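Local coordinates for uncharacterized protein (Neosartorya fumigata, PDB 5J5L) that binds arachidonic acid inside an all-helical bundle and is probably a cell-wall mannoprotein targeted by host antibodies, at residues Glu41-Glu45 and Asp106-Leu110; Ala55-Ala60 and Ala120-Ile124; Ile87-Lys91 and Ala147-Phe151. All coordinates share one frame; numbering follows the deposited sequence.

Overall arrangement
The three contacts tie together an all-helical bundle. Contacts 1 and 2 both join helix 31-56 to helix 100-124, with centres about 22 Å apart: contact 1 partway along the pair, contact 2 at its C-terminal end. Contact 3 joins the next helices in the chain, 63-89 and 127-150. Its centre is about 15 Å from that of contact 1 and about 32 Å from that of contact 2, and contacts 2 and 3 lie on opposite sides of the chain's centre. Along the chain the three first segments precede all three second ones. Contacts 1 and 3 touch through Leu107 and Ile148, and both supply residues to the arachidonic acid pocket.

Contact 1: residues Glu41-Glu45 and Asp106-Leu110. With ACD (arachidonic acid), chain B.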
# COMPACT_ATOMS: atom_id res chain seq x y z
N GLU A 41 -3.92 -3.36 -9.36
CA GLU A 41 -2.95 -3.81 -8.38
C GLU A 41 -1.52 -3.65 -8.88
O GLU A 41 -0.63 -3.29 -8.11
CB GLU A 41 -3.22 -5.25 -7.98
CG GLU A 41 -2.36 -5.74 -6.82
CD GLU A 41 -0.96 -6.16 -7.22
OE1 GLU A 41 -0.70 -6.43 -8.42
OE2 GLU A 41 -0.11 -6.27 -6.29
N GLN A 42 -1.31 -3.91 -10.17
CA GLN A 42 0.04 -3.80 -10.76
C GLN A 42 0.45 -2.34 -10.89
O GLN A 42 1.63 -2.00 -10.70
CB GLN A 42 0.10 -4.54 -12.09
CG GLN A 42 0.08 -6.05 -11.91
CD GLN A 42 1.42 -6.60 -11.43
OE1 GLN A 42 1.57 -7.02 -10.28
NE2 GLN A 42 2.39 -6.58 -12.31
N GLN A 43 -0.53 -1.48 -11.20
CA GLN A 43 -0.30 -0.02 -11.18
C GLN A 43 0.10 0.43 -9.78
O GLN A 43 1.03 1.23 -9.61
CB GLN A 43 -1.55 0.73 -11.64
CG GLN A 43 -1.31 2.21 -11.89
CD GLN A 43 -0.21 2.48 -12.90
OE1 GLN A 43 -0.26 2.02 -14.04
NE2 GLN A 43 0.81 3.25 -12.49
N LEU A 44 -0.59 -0.10 -8.78
CA LEU A 44 -0.28 0.20 -7.38
C LEU A 44 1.15 -0.19 -7.05
O LEU A 44 1.90 0.60 -6.46
CB LEU A 44 -1.27 -0.48 -6.43
CG LEU A 44 -1.01 -0.41 -4.92
CD1 LEU A 44 -0.83 1.03 -4.46
CD2 LEU A 44 -2.12 -1.10 -4.15
N GLU A 45 1.55 -1.40 -7.43
CA GLU A 45 2.93 -1.85 -7.22
C GLU A 45 3.95 -0.87 -7.83
O GLU A 45 4.93 -0.48 -7.18
CB GLU A 45 3.16 -3.25 -7.78
CG GLU A 45 2.47 -4.38 -7.02
CD GLU A 45 2.95 -5.77 -7.43
OE1 GLU A 45 4.00 -5.89 -8.08
OE2 GLU A 45 2.28 -6.76 -7.10
N ASP A 106 0.22 -11.13 -4.77
CA ASP A 106 0.05 -9.70 -4.71
C ASP A 106 0.28 -9.17 -3.29
O ASP A 106 0.99 -8.18 -3.11
CB ASP A 106 -1.37 -9.29 -5.15
CG ASP A 106 -1.60 -9.40 -6.65
OD1 ASP A 106 -0.67 -9.72 -7.44
OD2 ASP A 106 -2.77 -9.16 -7.05
N LEU A 107 -0.30 -9.83 -2.30
CA LEU A 107 -0.13 -9.39 -0.91
C LEU A 107 1.34 -9.38 -0.49
O LEU A 107 1.80 -8.41 0.12
CB LEU A 107 -0.93 -10.26 0.05
CG LEU A 107 -2.44 -10.06 0.03
CD1 LEU A 107 -3.09 -11.20 0.79
CD2 LEU A 107 -2.83 -8.71 0.62
N ASN A 108 2.06 -10.44 -0.83
CA ASN A 108 3.48 -10.52 -0.47
C ASN A 108 4.30 -9.44 -1.18
O ASN A 108 5.17 -8.80 -0.56
CB ASN A 108 4.02 -11.91 -0.75
CG ASN A 108 3.58 -12.92 0.28
OD1 ASN A 108 3.69 -12.67 1.49
ND2 ASN A 108 3.08 -14.07 -0.17
N ALA A 109 4.02 -9.20 -2.47
CA ALA A 109 4.70 -8.13 -3.22
C ALA A 109 4.41 -6.77 -2.63
O ALA A 109 5.31 -5.95 -2.45
CB ALA A 109 4.29 -8.16 -4.69
N LEU A 110 3.14 -6.50 -2.35
CA LEU A 110 2.75 -5.21 -1.80
C LEU A 110 3.33 -4.95 -0.42
O LEU A 110 3.76 -3.82 -0.14
CB LEU A 110 1.23 -5.11 -1.76
CG LEU A 110 0.57 -4.93 -3.14
CD1 LEU A 110 -0.91 -5.27 -3.04
CD2 LEU A 110 0.77 -3.52 -3.70
C1 ACD B . -11.33 -8.32 -7.71
C2 ACD B . -10.00 -8.92 -7.34
C3 ACD B . -10.18 -10.35 -6.88
C4 ACD B . -8.84 -11.07 -6.81
C5 ACD B . -8.11 -10.96 -8.13
C6 ACD B . -6.90 -10.41 -8.30
C7 ACD B . -6.04 -9.88 -7.18
C8 ACD B . -6.02 -8.36 -7.11
C9 ACD B . -5.96 -7.67 -5.97
C10 ACD B . -5.97 -8.27 -4.57
C11 ACD B . -4.58 -8.36 -4.01
C12 ACD B . -4.10 -7.69 -2.94
C13 ACD B . -4.84 -6.68 -2.09
C14 ACD B . -4.58 -5.33 -2.74
C15 ACD B . -4.47 -4.18 -2.08
C16 ACD B . -4.59 -4.06 -0.59
C17 ACD B . -3.97 -2.75 -0.14
C18 ACD B . -2.46 -2.74 -0.32
C19 ACD B . -1.85 -1.49 0.27
C20 ACD B . -0.54 -1.09 -0.37
O1 ACD B . -11.94 -7.76 -6.79
O2 ACD B . -11.76 -8.37 -8.89
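Glu41 points CG anti to its backbone nitrogen (chi1 -172°) and then bends at CG, which lays its carboxylate over that of Asp106, whose own CG sits beside the backbone nitrogen. The two flat groups stack with planes only 2° apart and Glu41 CD 3.4 Å from Asp106 CG. Carboxylates this close would repel if both were charged. Glu41 OE2 also lies 2.6 Å from Glu45 OE2, and two oxygens so close suggest that Glu41 or Glu45 holds a proton. Asp106 OD2 accepts a hydrogen bond from Gln38 on helix 31-56, which helps to hold the carboxylate's rotation. The same OD2 comes within 3.3 Å of lipid C8, so a polar group rests against the unsaturated chain.

Glu45 reaches across with an extended chain to set OE2 3.4 Å from Ala109 CB. One turn further along helix 100-124, Leu110 spreads its two methyls: CD2 packs 3.8 Å from Leu44 CG, the side chains meeting at about a right angle, while CD1 touches lipid C14 at 3.7 Å. Glu41 OE2 lies against that same CD1, joining the acids to the leucines. Leu107 turns away from helix 31-56, and its CD2 meets lipid C12 at 3.9 Å. Leu44 also packs against helix 3-26, and Leu110 against Phe144 of helix 127-150. The segment axes approach to 10.8 Å at an angle of 17°. This is a near-parallel helix-helix interface in the wall of the arachidonic acid pocket, where Asp106, Leu107 and Leu110 all face the lipid.

Contact 2: residues Ala55-Ala60 and Ala120-Ile124; sequences AKATSA and ALQDI
At one end of the helical bundle, the last turn of helix 31-56 and the loop that follows it lie alongside the C-terminal part of helix 100-124, with Ala55 facing Ala120 and Thr58 facing Ile124. The alanines meet methyl to methyl, Ala55 CB lying 3.8 Å from Ala120 CB. Ala55 CB also touches Leu121 CD2 at 3.8 Å; although Leu121 leaves its backbone pointing away, its outer methyl returns to the interface.

Ile124 packs against the loop. Its CG1 stands between the backbone nitrogen and the carbonyl carbon (chi1 63°), which sends CD1 to Thr58 CG2 at 3.8 Å, while the other branch, CG2, lies 3.4 Å from Thr58 O. The loop is tied back to its own helix: Thr58 N donates to Ala55 O at 3.1 Å, and Thr58 OG1 bonds to the carbonyl of Asp54. Backbone hydrogen bonding between Ile124 and Leu61, just beyond the segment, links the loop across to the other helix.

No direct hydrogen bond spans the segments, but a water donates to Ala120 O at 2.7 Å and lies 3.2 Å from Ala55 O, a weak bond at most. Ile6 of helix 3-26 touches Thr58, Leu121 and Ile124 as well. The whole is alanine-to-alanine packing near the ends of two neighbouring helices, with Ile124 against the outgoing loop, as at the end of a helical bundle.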
# COMPACT_ATOMS: atom_id res chain seq x y z
N ALA A 55 11.87 8.86 -2.98
CA ALA A 55 12.33 9.06 -1.60
C ALA A 55 13.84 8.84 -1.50
O ALA A 55 14.54 9.61 -0.84
CB ALA A 55 11.61 8.12 -0.65
N LYS A 56 14.33 7.79 -2.17
CA LYS A 56 15.78 7.51 -2.20
C LYS A 56 16.57 8.64 -2.84
O LYS A 56 17.75 8.84 -2.52
CB LYS A 56 16.08 6.21 -2.93
CG LYS A 56 15.67 4.97 -2.14
CD LYS A 56 16.18 3.72 -2.83
CE LYS A 56 15.66 2.47 -2.16
NZ LYS A 56 16.03 1.26 -2.95
N ALA A 57 15.93 9.40 -3.73
CA ALA A 57 16.58 10.52 -4.41
C ALA A 57 16.49 11.85 -3.65
O ALA A 57 17.00 12.87 -4.13
CB ALA A 57 16.00 10.67 -5.81
N THR A 58 15.91 11.84 -2.45
CA THR A 58 15.54 13.06 -1.73
C THR A 58 16.44 13.30 -0.50
O THR A 58 16.85 12.35 0.17
CB THR A 58 14.05 12.98 -1.32
OG1 THR A 58 13.26 12.97 -2.51
CG2 THR A 58 13.64 14.16 -0.47
N SER A 59 16.76 14.57 -0.24
CA SER A 59 17.60 14.96 0.90
C SER A 59 16.82 15.02 2.21
O SER A 59 15.58 15.13 2.20
CB SER A 59 18.24 16.34 0.66
OG SER A 59 19.06 16.33 -0.49
N ALA A 60 17.54 14.97 3.32
CA ALA A 60 16.93 15.08 4.65
C ALA A 60 15.85 16.16 4.64
O ALA A 60 16.10 17.31 4.23
CB ALA A 60 17.98 15.42 5.70
N ALA A 120 12.55 3.88 3.25
CA ALA A 120 13.12 5.01 2.53
C ALA A 120 12.63 6.36 3.10
O ALA A 120 13.40 7.32 3.18
CB ALA A 120 12.82 4.91 1.04
N LEU A 121 11.37 6.41 3.52
CA LEU A 121 10.80 7.63 4.11
C LEU A 121 11.34 7.85 5.52
O LEU A 121 11.64 8.98 5.91
CB LEU A 121 9.28 7.57 4.14
CG LEU A 121 8.58 7.54 2.78
CD1 LEU A 121 7.09 7.35 2.99
CD2 LEU A 121 8.88 8.78 1.96
N GLN A 122 11.51 6.77 6.27
CA GLN A 122 12.14 6.87 7.59
C GLN A 122 13.52 7.48 7.46
O GLN A 122 13.95 8.22 8.34
CB GLN A 122 12.25 5.50 8.27
CG GLN A 122 10.91 4.96 8.77
CD GLN A 122 11.03 3.57 9.36
OE1 GLN A 122 11.91 3.29 10.17
NE2 GLN A 122 10.11 2.68 8.94
N ASP A 123 14.23 7.16 6.37
CA ASP A 123 15.63 7.57 6.23
C ASP A 123 15.77 9.09 6.12
O ASP A 123 16.77 9.66 6.58
CB ASP A 123 16.30 6.87 5.03
CG ASP A 123 16.79 5.43 5.36
OD1 ASP A 123 17.00 5.11 6.56
OD2 ASP A 123 16.99 4.64 4.41
N ILE A 124 14.76 9.74 5.55
CA ILE A 124 14.78 11.18 5.31
C ILE A 124 13.92 12.01 6.26
O ILE A 124 14.00 13.24 6.26
CB ILE A 124 14.45 11.51 3.84
CG1 ILE A 124 13.03 11.06 3.47
CG2 ILE A 124 15.49 10.87 2.92
CD1 ILE A 124 12.63 11.46 2.07
O HOH W 1 15.43 7.45 1.33

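Contact 3: residues Ile87-Lys91 and Ala147-Phe151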
# COMPACT_ATOMS: atom_id res chain seq x y z
N ILE A 87 -10.96 -7.27 0.41
CA ILE A 87 -10.58 -8.50 -0.30
C ILE A 87 -10.77 -9.75 0.57
O ILE A 87 -11.25 -10.78 0.08
CB ILE A 87 -9.16 -8.42 -0.93
CG1 ILE A 87 -8.88 -9.66 -1.79
CG2 ILE A 87 -8.07 -8.26 0.10
CD1 ILE A 87 -9.79 -9.79 -2.99
N VAL A 88 -10.46 -9.64 1.86
CA VAL A 88 -10.69 -10.74 2.79
C VAL A 88 -12.19 -11.14 2.79
O VAL A 88 -12.54 -12.33 2.79
CB VAL A 88 -10.22 -10.38 4.22
CG1 VAL A 88 -10.79 -11.32 5.27
CG2 VAL A 88 -8.70 -10.41 4.26
N ALA A 89 -13.06 -10.12 2.78
CA ALA A 89 -14.51 -10.33 2.77
C ALA A 89 -14.98 -11.11 1.54
O ALA A 89 -16.05 -11.74 1.57
CB ALA A 89 -15.23 -8.98 2.84
N LYS A 90 -14.19 -11.05 0.47
CA LYS A 90 -14.50 -11.75 -0.76
C LYS A 90 -13.71 -13.05 -0.93
O LYS A 90 -13.62 -13.57 -2.04
CB LYS A 90 -14.24 -10.83 -1.95
CG LYS A 90 -15.17 -9.63 -2.03
CD LYS A 90 -16.58 -10.04 -2.46
CE LYS A 90 -17.48 -8.84 -2.70
NZ LYS A 90 -17.77 -8.07 -1.46
N LYS A 91 -13.15 -13.58 0.16
CA LYS A 91 -12.48 -14.89 0.06
C LYS A 91 -13.33 -15.98 -0.63
O LYS A 91 -12.81 -16.74 -1.45
CB LYS A 91 -11.95 -15.40 1.41
CG LYS A 91 -11.12 -16.68 1.24
CD LYS A 91 -10.33 -17.08 2.46
CE LYS A 91 -9.38 -18.23 2.13
NZ LYS A 91 -10.07 -19.49 1.78
N ALA A 147 -4.14 -10.65 6.42
CA ALA A 147 -4.67 -10.99 5.10
C ALA A 147 -3.93 -12.15 4.45
O ALA A 147 -4.54 -13.04 3.87
CB ALA A 147 -4.68 -9.78 4.19
N ILE A 148 -2.61 -12.13 4.56
CA ILE A 148 -1.79 -13.25 4.06
C ILE A 148 -2.16 -14.57 4.72
O ILE A 148 -2.29 -15.60 4.04
CB ILE A 148 -0.28 -12.94 4.20
CG1 ILE A 148 0.13 -11.84 3.20
CG2 ILE A 148 0.57 -14.19 4.00
CD1 ILE A 148 1.43 -11.14 3.56
N ALA A 149 -2.36 -14.56 6.04
CA ALA A 149 -2.76 -15.76 6.75
C ALA A 149 -4.10 -16.25 6.24
O ALA A 149 -4.28 -17.44 6.07
CB ALA A 149 -2.83 -15.50 8.25
N VAL A 150 -5.03 -15.34 6.00
CA VAL A 150 -6.34 -15.72 5.47
C VAL A 150 -6.21 -16.42 4.11
O VAL A 150 -6.87 -17.44 3.89
CB VAL A 150 -7.29 -14.50 5.37
CG1 VAL A 150 -8.53 -14.85 4.56
CG2 VAL A 150 -7.69 -14.02 6.76
N PHE A 151 -5.37 -15.88 3.23
CA PHE A 151 -5.22 -16.39 1.85
C PHE A 151 -4.15 -17.47 1.69
O PHE A 151 -3.84 -17.88 0.57
CB PHE A 151 -5.03 -15.24 0.87
CG PHE A 151 -6.29 -14.49 0.60
CD1 PHE A 151 -7.26 -15.03 -0.22
CD2 PHE A 151 -6.55 -13.28 1.24
CE1 PHE A 151 -8.45 -14.36 -0.46
CE2 PHE A 151 -7.74 -12.60 1.01
CZ PHE A 151 -8.69 -13.14 0.16
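From the end of helix 127-150, Phe151 reaches its ring across to the last turn of helix 63-89 and just beyond it, meeting Ile87, Val88 and Lys91. With CG beside the backbone nitrogen (chi1 -75°), the ring is set so that its far edge meets the other segment. CZ lies 3.5 Å from Ile87 O, and the carbonyl oxygen is near the ring plane, an approach consistent with a weak C-H...O contact. CZ also touches Ile87 CG1 at 4.0 Å. On one flank, CE2 comes within 3.9 Å of Val88 CA; on the other, CE1 lies 3.9 Å from Lys91 CG. Val150 CG1 sits over one ring face, offset toward the rim.

Val150 carries the contact on to the lysine. Lys91 runs past the ring in the opposite direction, and its CD packs 3.6 Å from Val150 CG1. The adjoining CE is 3.2 Å from Val150 O. A bend at the last torsion (chi4 -66°) then turns the ammonium to Asp95, with which NZ forms a salt bridge. On the side of Val88, its CG2 rests 4.1 Å from Ala147 CB, and the same methyl also meets the ring at CE2.

The next shell helps to position these groups. Ile87 O already accepts a backbone hydrogen bond from Lys90 N, at the N-cap of helix 91-97, so the carbonyl facing the ring is held in a turn. Val94 of that short helix touches both Ile87 and Phe151, and Ile87 also touches the arachidonic acid. Across the two segments there is no hydrogen bond: cohesion comes from apolar contact and from C-H groups facing backbone carbonyls, while the lysine contributes its aliphatic length here and spends its charge on Asp95.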